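Local coordinates for iron-regulated ABC transporter siderophore-binding protein SirA (Staphylococcus aureus subsp. aureus, PDB 3MWF) that binds iron-loaded staphyloferrin B, probably as the cell-surface receptor that delivers this siderophore to an ABC importer, at residues A[136-139]-A[140-144]; A[239-242]-A[243-247]. One frame throughout, in Å; residues are numbered along the deposited sequence.

Interaction 1: residues A[136-139]-A[140-144]; sequences LLKK and YDDKV
K138 and D142 meet one turn apart on the outer side of an α-helix, and their side chains hardly touch: K138 CG lies 4.0 Å from D142 OD2. The lysine chain is bent at every torsion beyond CB, carrying NZ well away from the acid, and its ammonium NZ is 6.5 Å from D141 OD2. With these gaps any attraction between the charges is probably weak. Both aspartates lean back over the preceding turn. With CG beside its own backbone N (chi1 -75°), D141 brings its carboxylate carbon CG to 3.3 Å from L137 O, and D142 settles over K138 O in the same way.

The backbone is held by four successive i to i+4 bonds; Y140 N gives its hydrogen to L136 O at 3.0 Å, and D141 N meets L137 O at 2.9 Å. D142 N bonds to K138 O in similar fashion. The last of the four, from K143 N to K139 O, is longer at 3.1 Å. The packed side is that of Y140, whose ring is covered on one face by V144 CG2, 3.4 Å above the plane and displaced toward the ring's rim.

All of this belongs to the long helix 130-155, the kind of helix that bridges the two lobes in the rigid class of siderophore-binding proteins. Y140 runs inward to bond D187 through its hydroxyl and meets F116 edge to face, while L137 packs on K117, T120 and K121 of helix 116-127. Alongside lies helix 277-290, where Y277 bonds both K139 NZ and L136 O, D285 pairs with K143 in a salt bridge, and L281 and I284 touch the lysine chains of K139 and K143 respectively.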
loop_
_atom_site.group_PDB
_atom_site.type_symbol
_atom_site.label_atom_id
_atom_site.label_comp_id
_atom_site.label_asym_id
_atom_site.label_seq_id
_atom_site.Cartn_x
_atom_site.Cartn_y
_atom_site.Cartn_z
ATOM N N LEU A 136 8.190 -7.679 -13.623
ATOM C CA LEU A 136 7.037 -7.128 -12.911
ATOM C C LEU A 136 7.029 -5.583 -12.951
ATOM O O LEU A 136 6.031 -4.966 -13.306
ATOM C CB LEU A 136 7.010 -7.640 -11.466
ATOM C CG LEU A 136 6.633 -9.104 -11.178
ATOM C CD1 LEU A 136 6.521 -9.295 -9.681
ATOM C CD2 LEU A 136 5.328 -9.546 -11.868
ATOM N N LEU A 137 8.161 -4.979 -12.621
ATOM C CA LEU A 137 8.273 -3.536 -12.542
ATOM C C LEU A 137 8.167 -2.892 -13.925
ATOM O O LEU A 137 7.532 -1.848 -14.074
ATOM C CB LEU A 137 9.547 -3.137 -11.796
ATOM C CG LEU A 137 9.516 -3.577 -10.308
ATOM C CD1 LEU A 137 10.732 -3.061 -9.550
ATOM C CD2 LEU A 137 8.235 -3.133 -9.599
ATOM N N LYS A 138 8.738 -3.546 -14.944
ATOM C CA LYS A 138 8.537 -3.086 -16.330
ATOM C C LYS A 138 7.044 -3.067 -16.700
ATOM O O LYS A 138 6.572 -2.095 -17.279
ATOM C CB LYS A 138 9.347 -3.949 -17.321
ATOM C CG LYS A 138 9.206 -3.572 -18.798
ATOM C CD LYS A 138 10.105 -2.397 -19.202
ATOM C CE LYS A 138 11.487 -2.825 -19.682
ATOM N NZ LYS A 138 12.437 -3.146 -18.551
ATOM N N LYS A 139 6.316 -4.130 -16.357
ATOM C CA LYS A 139 4.879 -4.200 -16.586
ATOM C C LYS A 139 4.117 -3.053 -15.889
ATOM O O LYS A 139 3.173 -2.486 -16.455
ATOM C CB LYS A 139 4.341 -5.565 -16.118
ATOM C CG LYS A 139 2.895 -5.806 -16.462
ATOM C CD LYS A 139 2.593 -7.306 -16.726
ATOM C CE LYS A 139 1.653 -7.891 -15.666
ATOM N NZ LYS A 139 2.323 -8.152 -14.341
ATOM N N TYR A 140 4.511 -2.734 -14.654
ATOM C CA TYR A 140 3.887 -1.626 -13.959
ATOM C C TYR A 140 4.195 -0.289 -14.652
ATOM O O TYR A 140 3.295 0.521 -14.879
ATOM C CB TYR A 140 4.298 -1.592 -12.470
ATOM C CG TYR A 140 3.842 -0.332 -11.744
ATOM C CD1 TYR A 140 2.541 -0.209 -11.250
ATOM C CD2 TYR A 140 4.731 0.719 -11.533
ATOM C CE1 TYR A 140 2.127 0.966 -10.606
ATOM C CE2 TYR A 140 4.332 1.869 -10.890
ATOM C CZ TYR A 140 3.051 1.980 -10.415
ATOM O OH TYR A 140 2.693 3.132 -9.768
ATOM N N ASP A 141 5.459 -0.080 -14.984
ATOM C CA ASP A 141 5.898 1.149 -15.653
ATOM C C ASP A 141 5.169 1.355 -16.976
ATOM O O ASP A 141 4.732 2.476 -17.287
ATOM C CB ASP A 141 7.402 1.118 -15.889
ATOM C CG ASP A 141 8.203 1.363 -14.632
ATOM O OD1 ASP A 141 7.638 1.796 -13.583
ATOM O OD2 ASP A 141 9.429 1.129 -14.696
ATOM N N ASP A 142 5.000 0.265 -17.733
ATOM C CA ASP A 142 4.223 0.312 -18.968
ATOM C C ASP A 142 2.789 0.751 -18.741
ATOM O O ASP A 142 2.266 1.578 -19.476
ATOM C CB ASP A 142 4.268 -1.030 -19.707
ATOM C CG ASP A 142 5.623 -1.304 -20.326
ATOM O OD1 ASP A 142 6.442 -0.367 -20.486
ATOM O OD2 ASP A 142 5.885 -2.477 -20.654
ATOM N N LYS A 143 2.165 0.207 -17.691
ATOM C CA LYS A 143 0.793 0.523 -17.378
ATOM C C LYS A 143 0.662 1.982 -16.952
ATOM O O LYS A 143 -0.313 2.657 -17.311
ATOM C CB LYS A 143 0.254 -0.417 -16.296
ATOM C CG LYS A 143 -1.234 -0.443 -16.271
ATOM C CD LYS A 143 -1.786 -1.622 -15.462
ATOM C CE LYS A 143 -3.287 -1.498 -15.285
ATOM N NZ LYS A 143 -4.015 -1.913 -16.509
ATOM N N VAL A 144 1.649 2.451 -16.188
ATOM C CA VAL A 144 1.715 3.853 -15.765
ATOM C C VAL A 144 1.844 4.771 -16.992
ATOM O O VAL A 144 1.056 5.708 -17.140
ATOM C CB VAL A 144 2.882 4.095 -14.779
ATOM C CG1 VAL A 144 3.127 5.593 -14.574
ATOM C CG2 VAL A 144 2.535 3.458 -13.443
#

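Interaction 2: residues A[239-242]-A[243-247]; sequences KKTE and SEWTS
The C-terminal part of helix 236-246 brings E242 and T246 together, and one carbonyl does much of the work. E242 O accepts two hydrogens from T246: the backbone N comes in at 2.9 Å, while OG1 approaches from the opposite face of the carbonyl plane at 2.7 Å. The threonine hydroxyl sits between its own backbone N and carbonyl carbon (chi1 62°), which points it back toward the previous turn. S247 OG also reaches back to its i-4 carbonyl, S243 O at 2.7 Å, but from a different rotamer, with OG beside its own N, and its backbone bond to that oxygen is weak.

One face of this helix lies against the five-stranded sheet of its lobe, with F168 touching T241, E242 and T246. There T241 and W245 run side by side, T241 CG2 resting 3.7 Å from W245 CD1, and W245 N bonds T241 O. T241 OG1 hydrogen-bonds the carbonyl of R169, a residue of the siderophore pocket, and K227 forms a salt bridge with E242.

On the exposed flank, K240 stretches across E244: its CE comes within 3.3 Å of E244 OE2, but NZ stays 4.5 Å from that oxygen, beyond a salt bridge.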
loop_
_atom_site.group_PDB
_atom_site.type_symbol
_atom_site.label_atom_id
_atom_site.label_comp_id
_atom_site.label_asym_id
_atom_site.label_seq_id
_atom_site.Cartn_x
_atom_site.Cartn_y
_atom_site.Cartn_z
ATOM N N LYS A 239 -18.386 4.934 9.283
ATOM C CA LYS A 239 -19.506 5.597 8.623
ATOM C C LYS A 239 -19.954 6.872 9.331
ATOM O O LYS A 239 -20.353 7.844 8.672
ATOM C CB LYS A 239 -20.679 4.623 8.474
ATOM C CG LYS A 239 -20.371 3.473 7.545
ATOM C CD LYS A 239 -20.736 3.851 6.084
ATOM C CE LYS A 239 -20.696 2.655 5.122
ATOM N NZ LYS A 239 -21.350 1.438 5.688
ATOM N N LYS A 240 -19.905 6.870 10.659
ATOM C CA LYS A 240 -20.251 8.063 11.436
ATOM C C LYS A 240 -19.239 9.183 11.143
ATOM O O LYS A 240 -19.614 10.346 10.936
ATOM C CB LYS A 240 -20.260 7.743 12.919
ATOM C CG LYS A 240 -20.655 8.890 13.791
ATOM C CD LYS A 240 -20.942 8.399 15.212
ATOM C CE LYS A 240 -20.957 9.569 16.203
ATOM N NZ LYS A 240 -21.170 9.090 17.605
ATOM N N THR A 241 -17.961 8.821 11.107
ATOM C CA THR A 241 -16.939 9.821 10.755
ATOM C C THR A 241 -17.198 10.412 9.360
ATOM O O THR A 241 -17.195 11.644 9.187
ATOM C CB THR A 241 -15.538 9.220 10.850
ATOM O OG1 THR A 241 -15.317 8.796 12.201
ATOM C CG2 THR A 241 -14.464 10.267 10.458
ATOM N N GLU A 242 -17.393 9.550 8.369
ATOM C CA GLU A 242 -17.662 9.990 7.008
ATOM C C GLU A 242 -18.886 10.914 6.998
ATOM O O GLU A 242 -18.864 11.977 6.390
ATOM C CB GLU A 242 -17.902 8.779 6.093
ATOM C CG GLU A 242 -18.352 9.164 4.688
ATOM C CD GLU A 242 -18.795 7.969 3.849
ATOM O OE1 GLU A 242 -19.519 7.084 4.362
ATOM O OE2 GLU A 242 -18.425 7.912 2.666
ATOM N N SER A 243 -19.946 10.506 7.694
ATOM C CA SER A 243 -21.168 11.315 7.736
ATOM C C SER A 243 -20.916 12.719 8.283
ATOM O O SER A 243 -21.329 13.702 7.657
ATOM C CB SER A 243 -22.242 10.617 8.569
ATOM O OG SER A 243 -23.401 11.449 8.623
ATOM N N GLU A 244 -20.222 12.806 9.416
ATOM C CA GLU A 244 -19.913 14.080 10.078
ATOM C C GLU A 244 -19.006 14.976 9.235
ATOM O O GLU A 244 -19.274 16.188 9.085
ATOM C CB GLU A 244 -19.309 13.825 11.454
ATOM C CG GLU A 244 -20.398 13.287 12.400
ATOM C CD GLU A 244 -19.891 12.711 13.701
ATOM O OE1 GLU A 244 -18.662 12.560 13.892
ATOM O OE2 GLU A 244 -20.763 12.394 14.540
ATOM N N TRP A 245 -17.941 14.389 8.695
ATOM C CA TRP A 245 -16.986 15.165 7.895
ATOM C C TRP A 245 -17.574 15.615 6.558
ATOM O O TRP A 245 -17.372 16.772 6.163
ATOM C CB TRP A 245 -15.653 14.421 7.698
ATOM C CG TRP A 245 -14.806 14.395 8.951
ATOM C CD1 TRP A 245 -15.157 13.873 10.166
ATOM C CD2 TRP A 245 -13.478 14.929 9.110
ATOM N NE1 TRP A 245 -14.123 14.040 11.084
ATOM C CE2 TRP A 245 -13.091 14.697 10.464
ATOM C CE3 TRP A 245 -12.576 15.585 8.247
ATOM C CZ2 TRP A 245 -11.832 15.072 10.970
ATOM C CZ3 TRP A 245 -11.318 15.985 8.759
ATOM C CH2 TRP A 245 -10.969 15.714 10.116
ATOM N N THR A 246 -18.316 14.741 5.880
ATOM C CA THR A 246 -18.837 15.065 4.535
ATOM C C THR A 246 -20.056 15.999 4.623
ATOM O O THR A 246 -20.437 16.598 3.617
ATOM C CB THR A 246 -19.150 13.839 3.646
ATOM O OG1 THR A 246 -20.180 13.032 4.255
ATOM C CG2 THR A 246 -17.855 13.001 3.366
ATOM N N SER A 247 -20.607 16.138 5.829
ATOM C CA SER A 247 -21.747 17.026 6.119
ATOM C C SER A 247 -21.316 18.461 6.444
ATOM O O SER A 247 -22.163 19.359 6.560
ATOM C CB SER A 247 -22.535 16.491 7.322
ATOM O OG SER A 247 -23.293 15.389 6.906
#

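Overall arrangement
Both interactions are local contacts between successive turns of a helix, and they sit on opposite sides of the chain's centre, 37 Å apart between centres and about 25 Å between nearest atoms. Residues 136-144 come first, in helix 130-155, the long connection between the six-stranded sheet of one lobe and the five-stranded sheet of the other. Residues 239-247 come later, in helix 236-246, after strand 222-227 of that second sheet. Interaction 1 thus belongs to the helix that joins the lobes, and interaction 2 to a helix flanking one lobe. The T241 side chain of interaction 2 is about 14 Å from the bound siderophore.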